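Xylulose kinase (Escherichia coli, PDB 2ITM) phosphorylates D-xylulose with ATP to give D-xylulose 5-phosphate, and acts on 1-deoxy-D-xylulose less efficiently. Local coordinates at residues D178-D183 with E264-K269; G257-V262 with V379-G384. All coordinates share one frame; numbering follows the deposited sequence.

Contact 1 (D178-D183 with E264-K269); sequences DVAKRD and EGFLSK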
loop_
_atom_site.group_PDB
_atom_site.type_symbol
_atom_site.label_atom_id
_atom_site.label_comp_id
_atom_site.label_asym_id
_atom_site.label_seq_id
_atom_site.Cartn_x
_atom_site.Cartn_y
_atom_site.Cartn_z
ATOM N N ASP A 178 40.878 -16.818 7.397
ATOM C CA ASP A 178 41.322 -16.665 6.032
ATOM C C ASP A 178 40.735 -17.749 5.146
ATOM O O ASP A 178 41.190 -18.874 5.159
ATOM C CB ASP A 178 42.849 -16.700 5.965
ATOM C CG ASP A 178 43.368 -16.326 4.601
ATOM O OD1 ASP A 178 42.923 -16.908 3.603
ATOM O OD2 ASP A 178 44.229 -15.453 4.436
ATOM N N VAL A 179 39.726 -17.388 4.373
ATOM C CA VAL A 179 38.868 -18.368 3.737
ATOM C C VAL A 179 39.578 -19.117 2.615
ATOM O O VAL A 179 39.338 -20.293 2.409
ATOM C CB VAL A 179 37.575 -17.738 3.228
ATOM C CG1 VAL A 179 36.789 -18.722 2.412
ATOM C CG2 VAL A 179 36.751 -17.226 4.375
ATOM N N ALA A 180 40.460 -18.423 1.907
ATOM C CA ALA A 180 41.357 -19.040 0.934
ATOM C C ALA A 180 42.238 -20.108 1.548
ATOM O O ALA A 180 42.435 -21.143 0.977
ATOM C CB ALA A 180 42.207 -17.988 0.256
ATOM N N LYS A 181 42.766 -19.829 2.729
ATOM C CA LYS A 181 43.825 -20.659 3.320
ATOM C C LYS A 181 43.293 -21.685 4.305
ATOM O O LYS A 181 44.032 -22.518 4.795
ATOM C CB LYS A 181 44.899 -19.790 3.972
ATOM C CG LYS A 181 45.612 -18.860 3.014
ATOM C CD LYS A 181 46.991 -18.498 3.519
ATOM C CE LYS A 181 47.548 -17.274 2.813
ATOM N NZ LYS A 181 48.463 -16.517 3.678
ATOM N N ARG A 182 41.998 -21.624 4.579
ATOM C CA ARG A 182 41.364 -22.541 5.516
ATOM C C ARG A 182 42.072 -22.534 6.865
ATOM O O ARG A 182 42.266 -23.565 7.486
ATOM C CB ARG A 182 41.273 -23.934 4.942
ATOM C CG ARG A 182 40.701 -23.978 3.525
ATOM C CD ARG A 182 40.556 -25.349 2.917
ATOM N NE ARG A 182 39.339 -26.026 3.335
ATOM C CZ ARG A 182 38.139 -25.807 2.835
ATOM N NH1 ARG A 182 37.944 -24.901 1.877
ATOM N NH2 ARG A 182 37.107 -26.477 3.303
ATOM N N ASP A 183 42.446 -21.343 7.307
ATOM C CA ASP A 183 43.167 -21.162 8.560
ATOM C C ASP A 183 42.906 -19.755 9.100
ATOM O O ASP A 183 42.580 -18.856 8.350
ATOM C CB ASP A 183 44.665 -21.405 8.341
ATOM C CG ASP A 183 45.472 -21.317 9.613
ATOM O OD1 ASP A 183 44.929 -21.583 10.697
ATOM O OD2 ASP A 183 46.662 -20.985 9.620
ATOM N N GLU A 264 33.873 -23.016 -7.827
ATOM C CA GLU A 264 35.168 -23.503 -8.247
ATOM C C GLU A 264 36.309 -22.833 -7.495
ATOM O O GLU A 264 36.757 -21.749 -7.843
ATOM C CB GLU A 264 35.341 -23.344 -9.751
ATOM C CG GLU A 264 36.446 -24.192 -10.349
ATOM C CD GLU A 264 36.197 -25.679 -10.214
ATOM O OE1 GLU A 264 35.244 -26.180 -10.827
ATOM O OE2 GLU A 264 36.957 -26.349 -9.504
ATOM N N GLY A 265 36.761 -23.510 -6.454
ATOM C CA GLY A 265 37.602 -22.907 -5.458
ATOM C C GLY A 265 37.018 -21.666 -4.833
ATOM O O GLY A 265 35.820 -21.446 -4.847
ATOM N N PHE A 266 37.889 -20.835 -4.287
ATOM C CA PHE A 266 37.454 -19.670 -3.555
ATOM C C PHE A 266 37.165 -18.467 -4.441
ATOM O O PHE A 266 38.001 -18.042 -5.225
ATOM C CB PHE A 266 38.456 -19.315 -2.479
ATOM C CG PHE A 266 38.132 -18.064 -1.752
ATOM C CD1 PHE A 266 36.905 -17.897 -1.178
ATOM C CD2 PHE A 266 39.056 -17.065 -1.644
ATOM C CE1 PHE A 266 36.609 -16.753 -0.515
ATOM C CE2 PHE A 266 38.763 -15.924 -0.976
ATOM C CZ PHE A 266 37.540 -15.762 -0.412
ATOM N N LEU A 267 35.962 -17.929 -4.301
ATOM C CA LEU A 267 35.529 -16.772 -5.062
ATOM C C LEU A 267 35.240 -15.574 -4.159
ATOM O O LEU A 267 34.479 -15.686 -3.218
ATOM C CB LEU A 267 34.290 -17.115 -5.878
ATOM C CG LEU A 267 34.507 -17.956 -7.127
ATOM C CD1 LEU A 267 33.209 -18.251 -7.792
ATOM C CD2 LEU A 267 35.428 -17.230 -8.073
ATOM N N SER A 268 35.846 -14.448 -4.488
ATOM C CA SER A 268 35.632 -13.201 -3.764
ATOM C C SER A 268 35.060 -12.108 -4.667
ATOM O O SER A 268 35.744 -11.588 -5.541
ATOM C CB SER A 268 36.944 -12.726 -3.159
ATOM O OG SER A 268 36.726 -11.860 -2.068
ATOM N N LYS A 269 33.797 -11.772 -4.464
ATOM C CA LYS A 269 33.252 -10.520 -4.959
ATOM C C LYS A 269 32.411 -9.871 -3.870
ATOM O O LYS A 269 31.190 -9.957 -3.885
ATOM C CB LYS A 269 32.400 -10.756 -6.213
ATOM C CG LYS A 269 32.348 -9.575 -7.169
ATOM C CD LYS A 269 32.290 -10.015 -8.629
ATOM C CE LYS A 269 30.869 -10.373 -9.051
ATOM N NZ LYS A 269 30.126 -9.264 -9.689
#
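Ala-180 and Phe-266 bring their CA atoms to 6.0 Å where the turn 178-183 meets the irregular loop 264-269. The turn joins the short strands 177-178 and 183-184 and carries a G1 beta bulge, with Arg-182 and Asp-183 both facing Asp-178. It belongs to the N-terminal FGGY kinase region and the loop to the C-terminal one, so the ring of Phe-266 is one of the links between the two regions. CG of Phe-266 stands anti to its own N (chi1 175°), which carries the ring across to the turn. CG1 of Val-179 lies oblique to this ring, 3.5 Å from CE1 of Phe-266; the side chains as a whole cross at about a right angle. CB of Ala-180 is 3.8 Å from CD2 of Phe-266, and N of Ala-180 sits over one ring face near the rim. Cutting Phe-266 back to an alanine would probably open a gap against Val-179 and Ala-180 and leave the Trp-285 ring without this aromatic neighbour. Trp-285 also lies at the junction: its ring meets that of Phe-266, its NE1 hydrogen-bonds to O of Val-179, and Arg-182 makes a cation-pi contact with it. An Asx motif braces the turn, OD1 of Asp-178 accepting from N of Lys-181, 3.1 Å away and 37° out of the carboxylate plane.

Contact 2 (G257-V262 with V379-G384); sequences GVYFAV and VVHACG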
loop_
_atom_site.group_PDB
_atom_site.type_symbol
_atom_site.label_atom_id
_atom_site.label_comp_id
_atom_site.label_asym_id
_atom_site.label_seq_id
_atom_site.Cartn_x
_atom_site.Cartn_y
_atom_site.Cartn_z
ATOM N N GLY A 257 14.757 -18.515 3.292
ATOM C CA GLY A 257 15.131 -18.554 1.900
ATOM C C GLY A 257 16.625 -18.429 1.722
ATOM O O GLY A 257 17.236 -17.545 2.296
ATOM N N VAL A 258 17.201 -19.317 0.926
ATOM C CA VAL A 258 18.626 -19.290 0.642
ATOM C C VAL A 258 18.907 -19.701 -0.791
ATOM O O VAL A 258 18.259 -20.577 -1.324
ATOM C CB VAL A 258 19.421 -20.277 1.533
ATOM C CG1 VAL A 258 20.860 -19.877 1.592
ATOM C CG2 VAL A 258 18.840 -20.373 2.897
ATOM N N TYR A 259 19.905 -19.084 -1.393
ATOM C CA TYR A 259 20.547 -19.663 -2.560
ATOM C C TYR A 259 21.967 -20.059 -2.224
ATOM O O TYR A 259 22.763 -19.237 -1.808
ATOM C CB TYR A 259 20.517 -18.683 -3.735
ATOM C CG TYR A 259 20.977 -19.234 -5.069
ATOM C CD1 TYR A 259 20.390 -20.345 -5.628
ATOM C CD2 TYR A 259 21.990 -18.613 -5.784
ATOM C CE1 TYR A 259 20.807 -20.833 -6.839
ATOM C CE2 TYR A 259 22.412 -19.096 -6.998
ATOM C CZ TYR A 259 21.813 -20.209 -7.520
ATOM O OH TYR A 259 22.222 -20.693 -8.725
ATOM N N PHE A 260 22.265 -21.335 -2.402
ATOM C CA PHE A 260 23.539 -21.908 -2.008
ATOM C C PHE A 260 24.170 -22.567 -3.223
ATOM O O PHE A 260 23.559 -23.414 -3.853
ATOM C CB PHE A 260 23.304 -22.944 -0.906
ATOM C CG PHE A 260 24.550 -23.467 -0.277
ATOM C CD1 PHE A 260 24.868 -23.150 1.020
ATOM C CD2 PHE A 260 25.382 -24.306 -0.964
ATOM C CE1 PHE A 260 26.005 -23.637 1.606
ATOM C CE2 PHE A 260 26.523 -24.802 -0.381
ATOM C CZ PHE A 260 26.832 -24.462 0.901
ATOM N N ALA A 261 25.368 -22.135 -3.565
ATOM C CA ALA A 261 26.061 -22.670 -4.712
ATOM C C ALA A 261 27.511 -22.971 -4.398
ATOM O O ALA A 261 28.242 -22.107 -3.942
ATOM C CB ALA A 261 25.958 -21.732 -5.870
ATOM N N VAL A 262 27.917 -24.202 -4.651
ATOM C CA VAL A 262 29.302 -24.602 -4.528
ATOM C C VAL A 262 30.139 -24.059 -5.668
ATOM O O VAL A 262 29.785 -24.204 -6.816
ATOM C CB VAL A 262 29.439 -26.116 -4.522
ATOM C CG1 VAL A 262 30.873 -26.505 -4.472
ATOM C CG2 VAL A 262 28.689 -26.709 -3.372
ATOM N N VAL A 379 22.836 -12.400 -9.554
ATOM C CA VAL A 379 23.886 -11.751 -8.791
ATOM C C VAL A 379 24.971 -12.754 -8.316
ATOM O O VAL A 379 26.153 -12.534 -8.505
ATOM C CB VAL A 379 23.303 -10.986 -7.587
ATOM C CG1 VAL A 379 24.401 -10.438 -6.712
ATOM C CG2 VAL A 379 22.385 -9.900 -8.042
ATOM N N VAL A 380 24.538 -13.856 -7.723
ATOM C CA VAL A 380 25.430 -14.934 -7.340
ATOM C C VAL A 380 26.204 -15.493 -8.529
ATOM O O VAL A 380 27.396 -15.726 -8.447
ATOM C CB VAL A 380 24.667 -16.027 -6.595
ATOM C CG1 VAL A 380 25.439 -17.309 -6.541
ATOM C CG2 VAL A 380 24.330 -15.554 -5.199
ATOM N N HIS A 381 25.513 -15.692 -9.640
ATOM C CA HIS A 381 26.129 -16.245 -10.825
ATOM C C HIS A 381 27.208 -15.312 -11.357
ATOM O O HIS A 381 28.258 -15.752 -11.774
ATOM C CB HIS A 381 25.078 -16.580 -11.870
ATOM C CG HIS A 381 24.118 -17.642 -11.432
ATOM N ND1 HIS A 381 22.921 -17.875 -12.065
ATOM C CD2 HIS A 381 24.181 -18.530 -10.415
ATOM C CE1 HIS A 381 22.291 -18.865 -11.463
ATOM N NE2 HIS A 381 23.035 -19.279 -10.457
ATOM N N ALA A 382 26.946 -14.019 -11.290
ATOM C CA ALA A 382 27.871 -13.017 -11.770
ATOM C C ALA A 382 29.201 -13.068 -11.025
ATOM O O ALA A 382 30.190 -12.494 -11.463
ATOM C CB ALA A 382 27.248 -11.651 -11.657
ATOM N N CYS A 383 29.199 -13.753 -9.888
ATOM C CA CYS A 383 30.374 -13.843 -9.043
ATOM C C CYS A 383 31.319 -14.885 -9.620
ATOM O O CYS A 383 32.498 -14.895 -9.317
ATOM C CB CYS A 383 29.992 -14.188 -7.598
ATOM S SG CYS A 383 29.141 -12.893 -6.683
ATOM N N GLY A 384 30.773 -15.751 -10.465
ATOM C CA GLY A 384 31.521 -16.815 -11.103
ATOM C C GLY A 384 30.938 -18.197 -10.888
ATOM O O GLY A 384 31.657 -19.177 -10.915
#
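O of His-381, the residue whose imidazole reaches Tyr-259, accepts from N of Gly-384 at 2.8 Å. With the bond from N of Cys-383 to O of Val-380, 3.0 Å, it draws the chain into turns near the C-terminal end of helix 358-381. Gly-384 leaves helical angles there with phi at 125°; a CB at these angles would collide with O of Cys-383. Across the contact, OH of Tyr-259 and NE2 of His-381 form a hydrogen bond in which either could be the donor. At 2.4 Å it is very short, and its exact length is doubtful. NE2 lies at the edge of the phenol ring and OH at the edge of the imidazole, each near the other's plane. The rings themselves are oblique, their planes at 66°, so the link is made through the two polar atoms rather than by stacking. CG of His-381 is anti to its carbonyl carbon (chi1 -63°), which directs the imidazole from the helix flank to the phenol oxygen. Val-380 fills in alongside, its CG1 3.5 Å from CE2 of Tyr-259 and its CB in the plane of the ring at the edge. The arrangement packs a helix on a sheet in the actin-like C-terminal domain. Strand 257-262 runs antiparallel between 249-253 and 285-291; Tyr-259 points from it to the end of helix 358-381, while Phe-260 points the other way and touches Ala-238 of helix 233-241.

How the contacts relate
The four segments alternate along the chain: 178-183, 257-262, 264-269, then 379-384. Strand 257-262 of contact 2 leads almost directly into the loop 264-269 of contact 1, and the contact centres lie 15 Å apart. They also touch, CD1 of Leu-267 packing 3.6 Å from O of Gly-384. Contact 2 is internal to the C-terminal domain, on its mixed sheet, whereas contact 1 spans the two FGGY regions, with the Val-179 side chain about 12 Å from bound xylulose. Together they place a helix end, a sheet strand and the loop that follows it in sequence between the C-terminal sheet and the junction of the two regions.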